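Local coordinates for ribokinase (Cryptococcus neoformans var. grubii serotype A, PDB 6CW5), which probably phosphorylates D-ribose at O-5, using ATP and a divalent metal such as magnesium, to give D-ribose 5-phosphate, at residues F26-H31 / G43-A48; D98-R103 / V117-A122. All blocks are in the same frame, centred on the assembly; numbering follows the deposited sequence.

From the N terminus the chain first runs along strand 22-29. Interaction 1 pairs the end of this strand with strand 43-49 and closes the 13-residue connection 30-42. The chain then passes through helix 51-61, strand 66-73 and helix 77-85. Interaction 2 follows in series, joining 98-103 to 117-122 at the open end of the hairpin 102-109/115-119. The two contacts neither nest nor cross. The nearest atoms of interactions 1 and 2 are about 6 Å apart, so the two do not touch. Both belong to one four-stranded sheet, where strands 22-29 and 102-109 lie parallel in the middle. Interaction 1 adds one outer strand of this sheet, and interaction 2 adds the other.

Interaction 1. Residues F26-H31 / G43-A48; sequences FFHLPH and GLTKRA
His-28 sets CG anti to its carbonyl carbon (chi1 -54°), and Thr-45 places OG1 in the same way (chi1 -59°). Both side chains lie on the same face of the sheet, and these torsions turn the imidazole and the hydroxyl toward each other. His-28 NE2 lies 3.1 Å from Thr-45 OG1 in a nearly straight hydrogen bond (169°), and either atom could be the donor. The hydroxyl sits at the edge of the imidazole, in the ring plane. The CD2 edge of His-28 also comes to 3.3 Å from Gly-43 O. His-28 N also bonds to Gly-43 O at 3.0 Å.

Phe-26 and Thr-45 form an antiparallel hydrogen-bonded pair. Phe-26 N gives a short bond of 2.7 Å to Thr-45 O, and Thr-45 N returns one of 2.9 Å to Phe-26 O. Thr-45 O is also 3.6 Å from Phe-26 CD2, at the edge of the phenyl ring.

This pairing belongs to the small sheet that serves as the lid in ribokinases of the PfkB family. Strand 43-49 is an outer strand of it within the chain and runs on into Gly-50 to Asn-54, predicted to bind substrate. Strand 102-109 flanks strand 22-29 on its other side.

Phe-27 and Leu-44 are a non-hydrogen-bonded pair on the opposite face of the sheet from His-28 and Thr-45. Their side chains lie side by side and point the same way. Leu-44 CD1 rests over the centre of the Phe-27 ring, 3.8 Å from its centroid, as a CH-pi contact. Further along, the Arg-47 side chain crosses that of Phe-26 at about a right angle, with Arg-47 CG 4.1 Å from Phe-26 CE2. The side chain of Phe-26 also touches Thr-277, a predicted potassium-binding residue, and Ile-106.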
ATOM      1  N   PHE A  26     -23.123   9.759 -16.162  1.00 23.64           N
ATOM      2  CA  PHE A  26     -24.407   9.065 -16.153  1.00 24.00           C
ATOM      3  C   PHE A  26     -24.930   8.975 -17.582  1.00 20.91           C
ATOM      4  O   PHE A  26     -25.344   9.984 -18.152  1.00 23.63           O
ATOM      5  CB  PHE A  26     -25.426   9.798 -15.294  1.00 25.98           C
ATOM      6  CG  PHE A  26     -25.088   9.797 -13.837  1.00 27.29           C
ATOM      7  CD1 PHE A  26     -25.586   8.804 -13.005  1.00 31.45           C
ATOM      8  CD2 PHE A  26     -24.266  10.781 -13.301  1.00 32.80           C
ATOM      9  CE1 PHE A  26     -25.266   8.792 -11.653  1.00 31.99           C
ATOM     10  CE2 PHE A  26     -23.941  10.777 -11.941  1.00 32.97           C
ATOM     11  CZ  PHE A  26     -24.441   9.783 -11.125  1.00 32.32           C
ATOM     12  N   PHE A  27     -24.963   7.756 -18.117  1.00 21.38           N
ATOM     13  CA  PHE A  27     -25.562   7.462 -19.415  1.00 21.50           C
ATOM     14  C   PHE A  27     -26.993   6.974 -19.199  1.00 26.10           C
ATOM     15  O   PHE A  27     -27.213   5.889 -18.644  1.00 26.17           O
ATOM     16  CB  PHE A  27     -24.719   6.416 -20.134  1.00 18.46           C
ATOM     17  CG  PHE A  27     -23.398   6.926 -20.600  1.00 19.86           C
ATOM     18  CD1 PHE A  27     -23.256   7.449 -21.875  1.00 24.92           C
ATOM     19  CD2 PHE A  27     -22.282   6.861 -19.777  1.00 21.94           C
ATOM     20  CE1 PHE A  27     -22.006   7.934 -22.309  1.00 25.68           C
ATOM     21  CE2 PHE A  27     -21.046   7.330 -20.192  1.00 23.32           C
ATOM     22  CZ  PHE A  27     -20.890   7.862 -21.458  1.00 24.13           C
ATOM     23  N   HIS A  28     -27.966   7.765 -19.632  1.00 25.05           N
ATOM     24  CA  HIS A  28     -29.359   7.388 -19.435  1.00 29.22           C
ATOM     25  C   HIS A  28     -29.782   6.367 -20.486  1.00 29.42           C
ATOM     26  O   HIS A  28     -29.637   6.599 -21.694  1.00 24.61           O
ATOM     27  CB  HIS A  28     -30.225   8.648 -19.453  1.00 30.61           C
ATOM     28  CG  HIS A  28     -29.753   9.671 -18.466  1.00 42.21           C
ATOM     29  ND1 HIS A  28     -30.114   9.643 -17.136  1.00 42.25           N
ATOM     30  CD2 HIS A  28     -28.883  10.701 -18.599  1.00 43.09           C
ATOM     31  CE1 HIS A  28     -29.512  10.630 -16.498  1.00 46.67           C
ATOM     32  NE2 HIS A  28     -28.761  11.289 -17.365  1.00 42.98           N
ATOM     33  N   LEU A  29     -30.337   5.246 -20.027  1.00 24.42           N
ATOM     34  CA  LEU A  29     -30.596   4.103 -20.893  1.00 27.31           C
ATOM     35  C   LEU A  29     -31.938   3.461 -20.566  1.00 24.10           C
ATOM     36  O   LEU A  29     -32.414   3.564 -19.434  1.00 27.69           O
ATOM     37  CB  LEU A  29     -29.477   3.066 -20.718  1.00 25.94           C
ATOM     38  CG  LEU A  29     -28.146   3.446 -21.369  1.00 26.14           C
ATOM     39  CD1 LEU A  29     -27.024   2.710 -20.647  1.00 26.59           C
ATOM     40  CD2 LEU A  29     -28.174   3.070 -22.817  1.00 25.82           C
ATOM     41  N   PRO A  30     -32.575   2.796 -21.536  1.00 26.85           N
ATOM     42  CA  PRO A  30     -33.830   2.107 -21.212  1.00 29.66           C
ATOM     43  C   PRO A  30     -33.625   0.902 -20.322  1.00 34.15           C
ATOM     44  O   PRO A  30     -34.560   0.521 -19.604  1.00 32.42           O
ATOM     45  CB  PRO A  30     -34.393   1.709 -22.586  1.00 30.63           C
ATOM     46  CG  PRO A  30     -33.195   1.651 -23.474  1.00 31.07           C
ATOM     47  CD  PRO A  30     -32.228   2.679 -22.965  1.00 29.41           C
ATOM     48  N   HIS A  31     -32.436   0.304 -20.342  1.00 27.15           N
ATOM     49  CA  HIS A  31     -32.111  -0.854 -19.516  1.00 24.91           C
ATOM     50  C   HIS A  31     -30.609  -1.003 -19.564  1.00 29.15           C
ATOM     51  O   HIS A  31     -29.946  -0.401 -20.413  1.00 29.26           O
ATOM     52  CB  HIS A  31     -32.787  -2.130 -20.034  1.00 29.63           C
ATOM     53  CG  HIS A  31     -32.448  -2.436 -21.457  1.00 35.80           C
ATOM     54  ND1 HIS A  31     -33.270  -2.091 -22.511  1.00 38.30           N
ATOM     55  CD2 HIS A  31     -31.360  -3.029 -22.005  1.00 31.78           C
ATOM     56  CE1 HIS A  31     -32.710  -2.470 -23.645  1.00 37.29           C
ATOM     57  NE2 HIS A  31     -31.546  -3.036 -23.363  1.00 41.06           N
ATOM     58  N   GLY A  43     -29.159  10.377 -23.141  1.00 28.11           N
ATOM     59  CA  GLY A  43     -28.628  11.578 -22.526  1.00 30.33           C
ATOM     60  C   GLY A  43     -27.405  11.182 -21.727  1.00 31.10           C
ATOM     61  O   GLY A  43     -27.208  10.010 -21.404  1.00 27.39           O
ATOM     62  N   LEU A  44     -26.565  12.179 -21.456  1.00 26.43           N
ATOM     63  CA  LEU A  44     -25.356  11.981 -20.660  1.00 24.70           C
ATOM     64  C   LEU A  44     -25.263  13.152 -19.699  1.00 28.18           C
ATOM     65  O   LEU A  44     -25.431  14.305 -20.107  1.00 29.99           O
ATOM     66  CB  LEU A  44     -24.105  11.907 -21.549  1.00 26.93           C
ATOM     67  CG  LEU A  44     -22.725  12.110 -20.951  1.00 27.92           C
ATOM     68  CD1 LEU A  44     -22.422  11.003 -19.940  1.00 25.86           C
ATOM     69  CD2 LEU A  44     -21.681  12.125 -22.059  1.00 31.29           C
ATOM     70  N   THR A  45     -25.008  12.849 -18.431  1.00 27.25           N
ATOM     71  CA  THR A  45     -24.855  13.847 -17.393  1.00 30.48           C
ATOM     72  C   THR A  45     -23.516  13.588 -16.720  1.00 22.43           C
ATOM     73  O   THR A  45     -23.243  12.460 -16.342  1.00 27.06           O
ATOM     74  CB  THR A  45     -25.986  13.748 -16.357  1.00 44.51           C
ATOM     75  OG1 THR A  45     -27.254  13.929 -16.996  1.00 52.52           O
ATOM     76  CG2 THR A  45     -25.818  14.805 -15.279  1.00 51.33           C
ATOM     77  N   LYS A  46     -22.673  14.617 -16.617  1.00 27.42           N
ATOM     78  CA  LYS A  46     -21.404  14.486 -15.912  1.00 28.43           C
ATOM     79  C   LYS A  46     -21.524  15.181 -14.568  1.00 25.58           C
ATOM     80  O   LYS A  46     -21.996  16.321 -14.497  1.00 29.47           O
ATOM     81  CB  LYS A  46     -20.243  15.092 -16.706  1.00 38.10           C
ATOM     82  CG  LYS A  46     -19.765  14.257 -17.892  1.00 44.29           C
ATOM     83  CD  LYS A  46     -18.349  14.685 -18.321  1.00 55.61           C
ATOM     84  CE  LYS A  46     -17.984  14.119 -19.695  1.00 60.76           C
ATOM     85  NZ  LYS A  46     -16.597  14.480 -20.102  1.00 64.36           N
ATOM     86  N   ARG A  47     -21.081  14.515 -13.502  1.00 29.15           N
ATOM     87  CA  ARG A  47     -21.171  15.113 -12.178  1.00 30.42           C
ATOM     88  C   ARG A  47     -19.930  14.737 -11.390  1.00 28.81           C
ATOM     89  O   ARG A  47     -19.304  13.712 -11.661  1.00 24.61           O
ATOM     90  CB  ARG A  47     -22.435  14.643 -11.436  1.00 33.61           C
ATOM     91  CG  ARG A  47     -23.733  14.870 -12.208  1.00 44.97           C
ATOM     92  CD  ARG A  47     -24.865  15.197 -11.284  1.00 55.16           C
ATOM     93  NE  ARG A  47     -26.122  15.445 -11.982  1.00 63.40           N
ATOM     94  CZ  ARG A  47     -26.580  16.655 -12.279  1.00 67.92           C
ATOM     95  NH1 ARG A  47     -25.878  17.728 -11.945  1.00 72.33           N
ATOM     96  NH2 ARG A  47     -27.739  16.790 -12.910  1.00 74.32           N
ATOM     97  N   ALA A  48     -19.566  15.590 -10.431  1.00 27.85           N
ATOM     98  CA  ALA A  48     -18.515  15.218  -9.487  1.00 26.75           C
ATOM     99  C   ALA A  48     -18.965  14.023  -8.658  1.00 23.03           C
ATOM    100  O   ALA A  48     -20.119  13.948  -8.231  1.00 29.24           O
ATOM    101  CB  ALA A  48     -18.189  16.393  -8.572  1.00 31.11           C
TER

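Interaction 2. Residues D98-R103 / V117-A122; sequences DEVTGR and VLHAGA
Glu-99 touches Ala-122 just beyond the paired strands. The CB of Glu-99 points toward 117-122. Glu-99 CG, anti to the backbone N (chi1 -174°), packs 3.7 Å from Ala-122 CB. The chain then bends at chi2 and lays the carboxylate over the backbone of Gly-121, with Glu-99 CD 3.9 Å from Gly-121 C. At the tip, Glu-99 OE2 takes the N-H of Val-100, with Val-100 N at 2.7 Å, through its anti lone pair. Glu-99 OE2 also accepts a hydrogen bond of 2.6 Å from a water. This water is 3.1 Å from His-119 NE2 and so bridges the carboxylate to the imidazole. Val-100 CG2 meets the edge of the same ring. Ala-122 N bonds to Val-100 O at 2.8 Å, nearly in line with the carbonyl. Arg-103 and His-119 form an antiparallel hydrogen-bonded pair, Arg-103 N to His-119 O at 2.9 Å and His-119 N to Arg-103 O. The guanidinium of Arg-103 is salt-bridged to Glu-25, and Ala-120 packs on Ser-128 of the second subunit. The contact closes the open end of the beta hairpin 102-109/115-119 and extends just past it, in the lid sheet of the ribokinase fold.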
ATOM      1  N   ASP A  98      -0.095  14.408 -16.631  1.00 39.59           N
ATOM      2  CA  ASP A  98      -0.190  13.299 -17.578  1.00 48.69           C
ATOM      3  C   ASP A  98      -1.015  12.134 -17.022  1.00 38.26           C
ATOM      4  O   ASP A  98      -0.803  10.981 -17.400  1.00 41.82           O
ATOM      5  CB  ASP A  98       1.196  12.795 -17.995  1.00 57.65           C
ATOM      6  CG  ASP A  98       2.063  13.879 -18.591  1.00 68.28           C
ATOM      7  OD1 ASP A  98       1.524  14.792 -19.252  1.00 71.43           O
ATOM      8  OD2 ASP A  98       3.294  13.809 -18.403  1.00 73.31           O
ATOM      9  N   GLU A  99      -1.943  12.413 -16.116  1.00 39.78           N
ATOM     10  CA  GLU A  99      -2.884  11.414 -15.617  1.00 35.48           C
ATOM     11  C   GLU A  99      -4.283  11.995 -15.708  1.00 36.91           C
ATOM     12  O   GLU A  99      -4.458  13.210 -15.732  1.00 33.04           O
ATOM     13  CB  GLU A  99      -2.589  11.007 -14.169  1.00 38.89           C
ATOM     14  CG  GLU A  99      -3.447   9.861 -13.656  1.00 40.18           C
ATOM     15  CD  GLU A  99      -3.461   8.647 -14.573  1.00 42.43           C
ATOM     16  OE1 GLU A  99      -2.646   7.725 -14.356  1.00 46.22           O
ATOM     17  OE2 GLU A  99      -4.286   8.598 -15.514  1.00 41.70           O
ATOM     18  N   VAL A 100      -5.288  11.128 -15.798  1.00 30.63           N
ATOM     19  CA  VAL A 100      -6.666  11.601 -15.813  1.00 25.33           C
ATOM     20  C   VAL A 100      -7.300  11.293 -14.466  1.00 24.94           C
ATOM     21  O   VAL A 100      -6.941  10.324 -13.781  1.00 24.18           O
ATOM     22  CB  VAL A 100      -7.503  11.001 -16.964  1.00 25.46           C
ATOM     23  CG1 VAL A 100      -6.984  11.493 -18.324  1.00 34.20           C
ATOM     24  CG2 VAL A 100      -7.544   9.473 -16.886  1.00 27.76           C
ATOM     25  N   THR A 101      -8.245  12.143 -14.079  1.00 21.82           N
ATOM     26  CA  THR A 101      -9.080  11.849 -12.926  1.00 20.99           C
ATOM     27  C   THR A 101      -9.803  10.519 -13.136  1.00 22.97           C
ATOM     28  O   THR A 101     -10.210  10.185 -14.257  1.00 22.71           O
ATOM     29  CB  THR A 101     -10.069  13.008 -12.740  1.00 25.59           C
ATOM     30  OG1 THR A 101      -9.321  14.229 -12.601  1.00 26.10           O
ATOM     31  CG2 THR A 101     -10.918  12.825 -11.484  1.00 20.81           C
ATOM     32  N   GLY A 102      -9.955   9.751 -12.053  1.00 19.93           N
ATOM     33  CA  GLY A 102     -10.718   8.528 -12.141  1.00 19.43           C
ATOM     34  C   GLY A 102     -12.137   8.795 -12.603  1.00 25.77           C
ATOM     35  O   GLY A 102     -12.685   9.897 -12.461  1.00 23.19           O
ATOM     36  N   ARG A 103     -12.732   7.766 -13.198  1.00 19.99           N
ATOM     37  CA  ARG A 103     -14.037   7.901 -13.827  1.00 19.49           C
ATOM     38  C   ARG A 103     -14.956   6.791 -13.355  1.00 22.69           C
ATOM     39  O   ARG A 103     -14.510   5.658 -13.122  1.00 23.37           O
ATOM     40  CB  ARG A 103     -13.908   7.859 -15.353  1.00 22.24           C
ATOM     41  CG  ARG A 103     -13.070   9.013 -15.902  1.00 29.98           C
ATOM     42  CD  ARG A 103     -12.682   8.754 -17.310  1.00 34.42           C
ATOM     43  NE  ARG A 103     -13.877   8.630 -18.132  1.00 27.55           N
ATOM     44  CZ  ARG A 103     -13.863   8.184 -19.374  1.00 29.85           C
ATOM     45  NH1 ARG A 103     -12.707   7.840 -19.933  1.00 33.01           N
ATOM     46  NH2 ARG A 103     -14.998   8.090 -20.053  1.00 35.02           N
ATOM     47  N   VAL A 117     -19.048   1.038 -13.960  1.00 21.19           N
ATOM     48  CA  VAL A 117     -17.708   0.606 -14.347  1.00 19.48           C
ATOM     49  C   VAL A 117     -16.740   1.682 -13.895  1.00 23.32           C
ATOM     50  O   VAL A 117     -16.872   2.840 -14.296  1.00 21.92           O
ATOM     51  CB  VAL A 117     -17.593   0.388 -15.853  1.00 23.34           C
ATOM     52  CG1 VAL A 117     -16.120   0.181 -16.223  1.00 21.46           C
ATOM     53  CG2 VAL A 117     -18.475  -0.838 -16.280  1.00 26.05           C
ATOM     54  N   LEU A 118     -15.765   1.305 -13.071  1.00 18.50           N
ATOM     55  CA  LEU A 118     -14.780   2.267 -12.588  1.00 19.80           C
ATOM     56  C   LEU A 118     -13.536   2.235 -13.463  1.00 23.73           C
ATOM     57  O   LEU A 118     -13.121   1.178 -13.942  1.00 27.95           O
ATOM     58  CB  LEU A 118     -14.395   1.928 -11.144  1.00 22.11           C
ATOM     59  CG  LEU A 118     -15.486   2.035 -10.098  1.00 22.14           C
ATOM     60  CD1 LEU A 118     -14.910   1.582  -8.737  1.00 25.57           C
ATOM     61  CD2 LEU A 118     -16.015   3.468 -10.046  1.00 28.56           C
ATOM     62  N   HIS A 119     -12.940   3.399 -13.691  1.00 21.21           N
ATOM     63  CA  HIS A 119     -11.602   3.476 -14.254  1.00 16.58           C
ATOM     64  C   HIS A 119     -10.769   4.234 -13.243  1.00 21.09           C
ATOM     65  O   HIS A 119     -11.081   5.383 -12.946  1.00 22.40           O
ATOM     66  CB  HIS A 119     -11.623   4.201 -15.613  1.00 19.84           C
ATOM     67  CG  HIS A 119     -10.272   4.616 -16.094  1.00 24.26           C
ATOM     68  ND1 HIS A 119      -9.328   3.712 -16.531  1.00 27.31           N
ATOM     69  CD2 HIS A 119      -9.690   5.835 -16.169  1.00 27.49           C
ATOM     70  CE1 HIS A 119      -8.228   4.354 -16.876  1.00 26.23           C
ATOM     71  NE2 HIS A 119      -8.422   5.647 -16.674  1.00 32.25           N
ATOM     72  N   ALA A 120      -9.762   3.571 -12.665  1.00 20.69           N
ATOM     73  CA  ALA A 120      -9.064   4.132 -11.507  1.00 22.46           C
ATOM     74  C   ALA A 120      -8.402   5.463 -11.825  1.00 20.11           C
ATOM     75  O   ALA A 120      -8.498   6.415 -11.038  1.00 18.98           O
ATOM     76  CB  ALA A 120      -8.006   3.158 -11.011  1.00 18.80           C
ATOM     77  N   GLY A 121      -7.657   5.526 -12.931  1.00 18.02           N
ATOM     78  CA  GLY A 121      -6.952   6.771 -13.263  1.00 18.23           C
ATOM     79  C   GLY A 121      -6.076   7.222 -12.100  1.00 21.62           C
ATOM     80  O   GLY A 121      -5.384   6.420 -11.461  1.00 19.22           O
ATOM     81  N   ALA A 122      -6.150   8.518 -11.780  1.00 21.11           N
ATOM     82  CA  ALA A 122      -5.321   9.084 -10.717  1.00 21.87           C
ATOM     83  C   ALA A 122      -5.636   8.515  -9.346  1.00 19.71           C
ATOM     84  O   ALA A 122      -4.819   8.654  -8.426  1.00 17.36           O
ATOM     85  CB  ALA A 122      -5.492  10.615 -10.687  1.00 21.83           C
TER
HETATM   86  O   HOH W   1      -5.523   6.622 -16.665  1.00 37.76           O